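Local coordinates for packaging enzyme P4 (Pseudomonas phage phi6, PDB 4BLO), which hydrolyses nucleoside triphosphates as a hexameric RecA-like ATPase and probably drives viral RNA into the phage capsid as a packaging helicase, at residues 23-28 / 34-39; 64-69 / 167-172. All coordinates share one frame; numbering follows the deposited sequence.

Contact 1 of 2, residues 23-28 / 34-39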
loop_
_atom_site.group_PDB
_atom_site.type_symbol
_atom_site.label_atom_id
_atom_site.label_comp_id
_atom_site.label_asym_id
_atom_site.label_seq_id
_atom_site.Cartn_x
_atom_site.Cartn_y
_atom_site.Cartn_z
ATOM N N SER L 23 -1.718 28.183 27.555
ATOM C CA SER L 23 -2.356 27.355 26.542
ATOM C C SER L 23 -1.782 25.921 26.476
ATOM O O SER L 23 -0.588 25.738 26.167
ATOM C CB SER L 23 -2.244 28.022 25.169
ATOM O OG SER L 23 -0.892 28.206 24.777
ATOM N N PRO L 24 -2.645 24.895 26.730
ATOM C CA PRO L 24 -2.195 23.504 26.555
ATOM C C PRO L 24 -2.193 23.147 25.061
ATOM O O PRO L 24 -3.195 23.376 24.373
ATOM C CB PRO L 24 -3.218 22.686 27.357
ATOM C CG PRO L 24 -4.416 23.554 27.486
ATOM C CD PRO L 24 -4.082 24.960 27.069
ATOM N N VAL L 25 -1.060 22.638 24.546
ATOM C CA VAL L 25 -0.950 22.313 23.121
ATOM C C VAL L 25 -0.644 20.846 22.894
ATOM O O VAL L 25 -0.131 20.147 23.777
ATOM C CB VAL L 25 0.071 23.194 22.346
ATOM C CG1 VAL L 25 -0.412 24.629 22.229
ATOM C CG2 VAL L 25 1.476 23.129 22.955
ATOM N N SER L 26 -0.941 20.406 21.670
ATOM C CA SER L 26 -0.693 19.065 21.166
ATOM C C SER L 26 -0.201 19.140 19.724
ATOM O O SER L 26 -0.071 20.228 19.161
ATOM C CB SER L 26 -1.955 18.212 21.256
ATOM O OG SER L 26 -2.341 17.995 22.605
ATOM N N LEU L 27 0.101 17.984 19.138
ATOM C CA LEU L 27 0.531 17.865 17.752
ATOM C C LEU L 27 0.056 16.540 17.213
ATOM O O LEU L 27 -0.137 15.595 17.973
ATOM C CB LEU L 27 2.045 18.029 17.593
ATOM C CG LEU L 27 2.500 18.486 16.209
ATOM C CD1 LEU L 27 2.363 19.983 16.047
ATOM C CD2 LEU L 27 3.910 18.062 15.940
ATOM N N GLN L 28 -0.292 16.464 15.941
ATOM C CA GLN L 28 -0.763 15.262 15.284
ATOM C C GLN L 28 -0.211 15.208 13.869
ATOM O O GLN L 28 -0.092 16.253 13.211
ATOM C CB GLN L 28 -2.290 15.210 15.275
ATOM C CG GLN L 28 -2.860 13.823 14.968
ATOM C CD GLN L 28 -4.278 13.865 14.455
ATOM O OE1 GLN L 28 -4.806 14.906 14.064
ATOM N NE2 GLN L 28 -4.925 12.730 14.443
ATOM N N THR L 34 -0.891 14.085 20.150
ATOM C CA THR L 34 0.073 13.903 21.238
ATOM C C THR L 34 0.344 15.244 21.897
ATOM O O THR L 34 0.756 16.192 21.225
ATOM C CB THR L 34 1.391 13.230 20.761
ATOM O OG1 THR L 34 1.095 12.177 19.843
ATOM C CG2 THR L 34 2.190 12.661 21.914
ATOM N N ALA L 35 0.146 15.299 23.225
ATOM C CA ALA L 35 0.361 16.489 24.040
ATOM C C ALA L 35 1.841 16.866 24.120
ATOM O O ALA L 35 2.706 15.985 24.118
ATOM C CB ALA L 35 -0.193 16.255 25.436
ATOM N N ILE L 36 2.117 18.176 24.199
ATOM C CA ILE L 36 3.463 18.723 24.338
ATOM C C ILE L 36 3.664 19.099 25.807
ATOM O O ILE L 36 2.896 19.902 26.343
ATOM C CB ILE L 36 3.711 19.924 23.365
ATOM C CG1 ILE L 36 3.863 19.427 21.913
ATOM C CG2 ILE L 36 4.952 20.737 23.783
ATOM C CD1 ILE L 36 3.704 20.470 20.845
ATOM N N ASN L 37 4.705 18.521 26.452
ATOM C CA ASN L 37 5.026 18.827 27.844
ATOM C C ASN L 37 5.787 20.142 27.892
ATOM O O ASN L 37 6.979 20.215 27.580
ATOM C CB ASN L 37 5.782 17.695 28.551
ATOM C CG ASN L 37 5.868 17.853 30.060
ATOM O OD1 ASN L 37 6.741 17.271 30.707
ATOM N ND2 ASN L 37 4.951 18.618 30.673
ATOM N N THR L 38 5.042 21.190 28.244
ATOM C CA THR L 38 5.448 22.581 28.369
ATOM C C THR L 38 6.588 22.724 29.400
ATOM O O THR L 38 7.519 23.495 29.156
ATOM C CB THR L 38 4.170 23.384 28.705
ATOM O OG1 THR L 38 3.696 23.995 27.513
ATOM C CG2 THR L 38 4.337 24.417 29.821
ATOM N N VAL L 39 6.515 21.965 30.523
ATOM C CA VAL L 39 7.452 21.970 31.660
ATOM C C VAL L 39 8.904 21.835 31.177
ATOM O O VAL L 39 9.766 22.596 31.616
ATOM C CB VAL L 39 7.095 20.864 32.690
ATOM C CG1 VAL L 39 8.050 20.867 33.880
ATOM C CG2 VAL L 39 5.654 21.003 33.164
#
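Ile-36 and Val-25 lose the most surface to each other's segment, and they meet at the open end, away from the connecting loop, of a beta hairpin whose strands are each only two residues long. The backbone joins them first: Ile-36 N donates to Val-25 O over 3.0 Å. Ile-36 then reaches back over the other segment. Its CG1 lies anti to the carbonyl carbon (chi1 -73°) and chi2 is extended, which carries CD1 to 4.1 Å from Val-25 CG2. The same methyl of Val-25 lies 3.9 Å from Ile-36 CB, so one valine branch meets both the root and the end of the isoleucine. Beta-branched residues suit this place, because they favour extended backbone and set methyl groups close to the chain.

Thr-34, third in buried surface, forms the antiparallel hydrogen-bonded pair with Leu-27: Thr-34 N donates to Leu-27 O and Leu-27 N to Thr-34 O, each over 2.8 Å. The threonine hydroxyl turns to the backbone oxygen of Arg-32 in the connecting turn. Between that pair and the bond of Ile-36 to Val-25, Ser-26 and Ala-35 form the non-hydrogen-bonded pair, with Ser-26 CA 4.0 Å from Ala-35 CA; both side chains are small and point to the same face of the sheet.

The hairpin links helix 7-22 to helix 38-54. Leu-219 of helix 208-222 packs against both Val-25 and Ile-36, Phe-76 touches Leu-27, Thr-34 and Ile-36, and Leu-93 of a neighbouring subunit packs on Leu-27 and Thr-34.

Contact 2 of 2, residues 64-69 / 167-172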
loop_
_atom_site.group_PDB
_atom_site.type_symbol
_atom_site.label_atom_id
_atom_site.label_comp_id
_atom_site.label_asym_id
_atom_site.label_seq_id
_atom_site.Cartn_x
_atom_site.Cartn_y
_atom_site.Cartn_z
ATOM N N ILE L 64 24.516 24.739 24.847
ATOM C CA ILE L 64 23.068 24.897 25.038
ATOM C C ILE L 64 22.259 23.789 24.335
ATOM O O ILE L 64 21.043 23.940 24.204
ATOM C CB ILE L 64 22.556 26.311 24.648
ATOM C CG1 ILE L 64 22.834 26.656 23.158
ATOM C CG2 ILE L 64 23.123 27.349 25.605
ATOM C CD1 ILE L 64 21.966 27.710 22.567
ATOM N N ARG L 65 22.891 22.673 23.926
ATOM C CA ARG L 65 22.135 21.588 23.294
ATOM C C ARG L 65 21.304 20.862 24.397
ATOM O O ARG L 65 21.788 20.735 25.529
ATOM C CB ARG L 65 23.038 20.654 22.459
ATOM C CG ARG L 65 23.873 19.662 23.241
ATOM C CD ARG L 65 25.290 19.580 22.731
ATOM N NE ARG L 65 25.399 19.008 21.389
ATOM C CZ ARG L 65 26.504 18.435 20.925
ATOM N NH1 ARG L 65 27.588 18.349 21.691
ATOM N NH2 ARG L 65 26.531 17.928 19.697
ATOM N N PRO L 66 20.016 20.506 24.132
ATOM C CA PRO L 66 19.164 19.944 25.204
ATOM C C PRO L 66 19.681 18.661 25.843
ATOM O O PRO L 66 19.478 18.479 27.042
ATOM C CB PRO L 66 17.835 19.676 24.498
ATOM C CG PRO L 66 17.837 20.570 23.331
ATOM C CD PRO L 66 19.254 20.656 22.876
ATOM N N SER L 67 20.357 17.786 25.051
ATOM C CA SER L 67 20.924 16.505 25.511
ATOM C C SER L 67 21.961 16.695 26.639
ATOM O O SER L 67 22.141 15.796 27.461
ATOM C CB SER L 67 21.559 15.754 24.344
ATOM O OG SER L 67 22.609 16.494 23.750
ATOM N N VAL L 68 22.607 17.876 26.678
ATOM C CA VAL L 68 23.627 18.255 27.647
ATOM C C VAL L 68 22.976 18.934 28.874
ATOM O O VAL L 68 23.371 18.635 30.012
ATOM C CB VAL L 68 24.691 19.152 26.941
ATOM C CG1 VAL L 68 25.333 20.167 27.881
ATOM C CG2 VAL L 68 25.753 18.298 26.257
ATOM N N LEU L 69 21.978 19.826 28.641
ATOM C CA LEU L 69 21.321 20.606 29.701
ATOM C C LEU L 69 20.204 19.856 30.440
ATOM O O LEU L 69 20.026 20.098 31.635
ATOM C CB LEU L 69 20.758 21.928 29.154
ATOM C CG LEU L 69 21.754 22.921 28.537
ATOM C CD1 LEU L 69 21.038 24.087 27.956
ATOM C CD2 LEU L 69 22.766 23.434 29.556
ATOM N N LEU L 167 13.132 15.328 17.065
ATOM C CA LEU L 167 12.117 16.357 16.791
ATOM C C LEU L 167 11.782 17.108 18.091
ATOM O O LEU L 167 11.566 18.321 18.062
ATOM C CB LEU L 167 10.846 15.737 16.168
ATOM C CG LEU L 167 9.637 16.684 15.957
ATOM C CD1 LEU L 167 9.941 17.786 14.951
ATOM C CD2 LEU L 167 8.401 15.916 15.558
ATOM N N ASP L 168 11.771 16.372 19.232
ATOM C CA ASP L 168 11.542 16.911 20.575
ATOM C C ASP L 168 12.561 18.019 20.863
ATOM O O ASP L 168 12.163 19.117 21.269
ATOM C CB ASP L 168 11.642 15.799 21.638
ATOM C CG ASP L 168 10.570 14.733 21.611
ATOM O OD1 ASP L 168 9.664 14.828 20.779
ATOM O OD2 ASP L 168 10.665 13.784 22.400
ATOM N N GLU L 169 13.867 17.736 20.606
ATOM C CA GLU L 169 14.972 18.674 20.775
ATOM C C GLU L 169 14.779 19.921 19.904
ATOM O O GLU L 169 14.994 21.030 20.396
ATOM C CB GLU L 169 16.317 18.005 20.446
ATOM C CG GLU L 169 16.813 17.030 21.503
ATOM C CD GLU L 169 17.938 16.102 21.096
ATOM O OE1 GLU L 169 18.400 16.197 19.936
ATOM O OE2 GLU L 169 18.339 15.253 21.926
ATOM N N MET L 170 14.340 19.755 18.633
ATOM C CA MET L 170 14.119 20.881 17.721
ATOM C C MET L 170 13.100 21.861 18.289
ATOM O O MET L 170 13.375 23.061 18.346
ATOM C CB MET L 170 13.666 20.408 16.339
ATOM C CG MET L 170 13.804 21.486 15.289
ATOM S SD MET L 170 12.589 21.316 13.974
ATOM C CE MET L 170 11.103 21.917 14.805
ATOM N N LEU L 171 11.942 21.347 18.729
ATOM C CA LEU L 171 10.865 22.152 19.297
ATOM C C LEU L 171 11.292 22.814 20.608
ATOM O O LEU L 171 10.949 23.976 20.814
ATOM C CB LEU L 171 9.598 21.310 19.492
ATOM C CG LEU L 171 8.944 20.772 18.203
ATOM C CD1 LEU L 171 7.951 19.692 18.517
ATOM C CD2 LEU L 171 8.278 21.883 17.409
ATOM N N ILE L 172 12.080 22.114 21.454
ATOM C CA ILE L 172 12.585 22.651 22.722
ATOM C C ILE L 172 13.406 23.925 22.458
ATOM O O ILE L 172 13.132 24.960 23.068
ATOM C CB ILE L 172 13.415 21.587 23.496
ATOM C CG1 ILE L 172 12.502 20.560 24.167
ATOM C CG2 ILE L 172 14.321 22.230 24.544
ATOM C CD1 ILE L 172 13.208 19.310 24.612
#
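With CG anti to its carbonyl carbon (chi1 -74°) and the chain extended beyond it, Glu-169 lays its methylene groups beside the ring of Pro-66; in Ile-172, chi1 of -77° sets CG2 anti to the backbone N and against the same ring. Pro-66 CG is the shared point, 4.1 Å from both Glu-169 CG and Ile-172 CG2. The ring thus sits against two residues three positions apart, almost one helical turn, on helix 167-179. Proline suits the first turn of helix 66-69, where its lack of an N-H costs no helical bond, and its compact ring offers carbon to the neighbour. Arg-65, at the N-cap, accepts from both Val-68 N and Leu-69 N through its backbone oxygen.

Glutamate serves here in two ways: its aliphatic part packs on proline, while OE1 accepts from the backbone N of Ser-165, two residues before the helix begins. OE2 lies 4.1 Å from Ser-67 CB, a van der Waals approach alone.

Carbon packing therefore holds the short helix 66-69 against helix 167-179, with Val-173 also touching Pro-66. Helix 38-54 borders both partners, its Tyr-44 meeting Leu-69 and Ile-172, and strand 161-163 of the central sheet lies beside Arg-65.

Overall arrangement
After helix 7-22 the chain enters contact 1, which closes a short hairpin loop with five residues between its segments, and continues into helix 38-54. Contact 2 opens later, at 64-69, and closes at 167-172 after 97 intervening residues, a span that includes the P-loop between strand 120-126 and helix 132-140, whose residues Gly-129 to Ser-133 line an ADP pocket. The two loops follow in series, neither enclosing nor crossing the other. The centres of contacts 1 and 2 lie about 16 Å apart. Contact 1 shapes the link between helices 7-22 and 38-54, which packs on helix 208-222; contact 2 joins helix 66-69 to helix 167-179 of the RecA-like core. Both reach a neighbouring subunit.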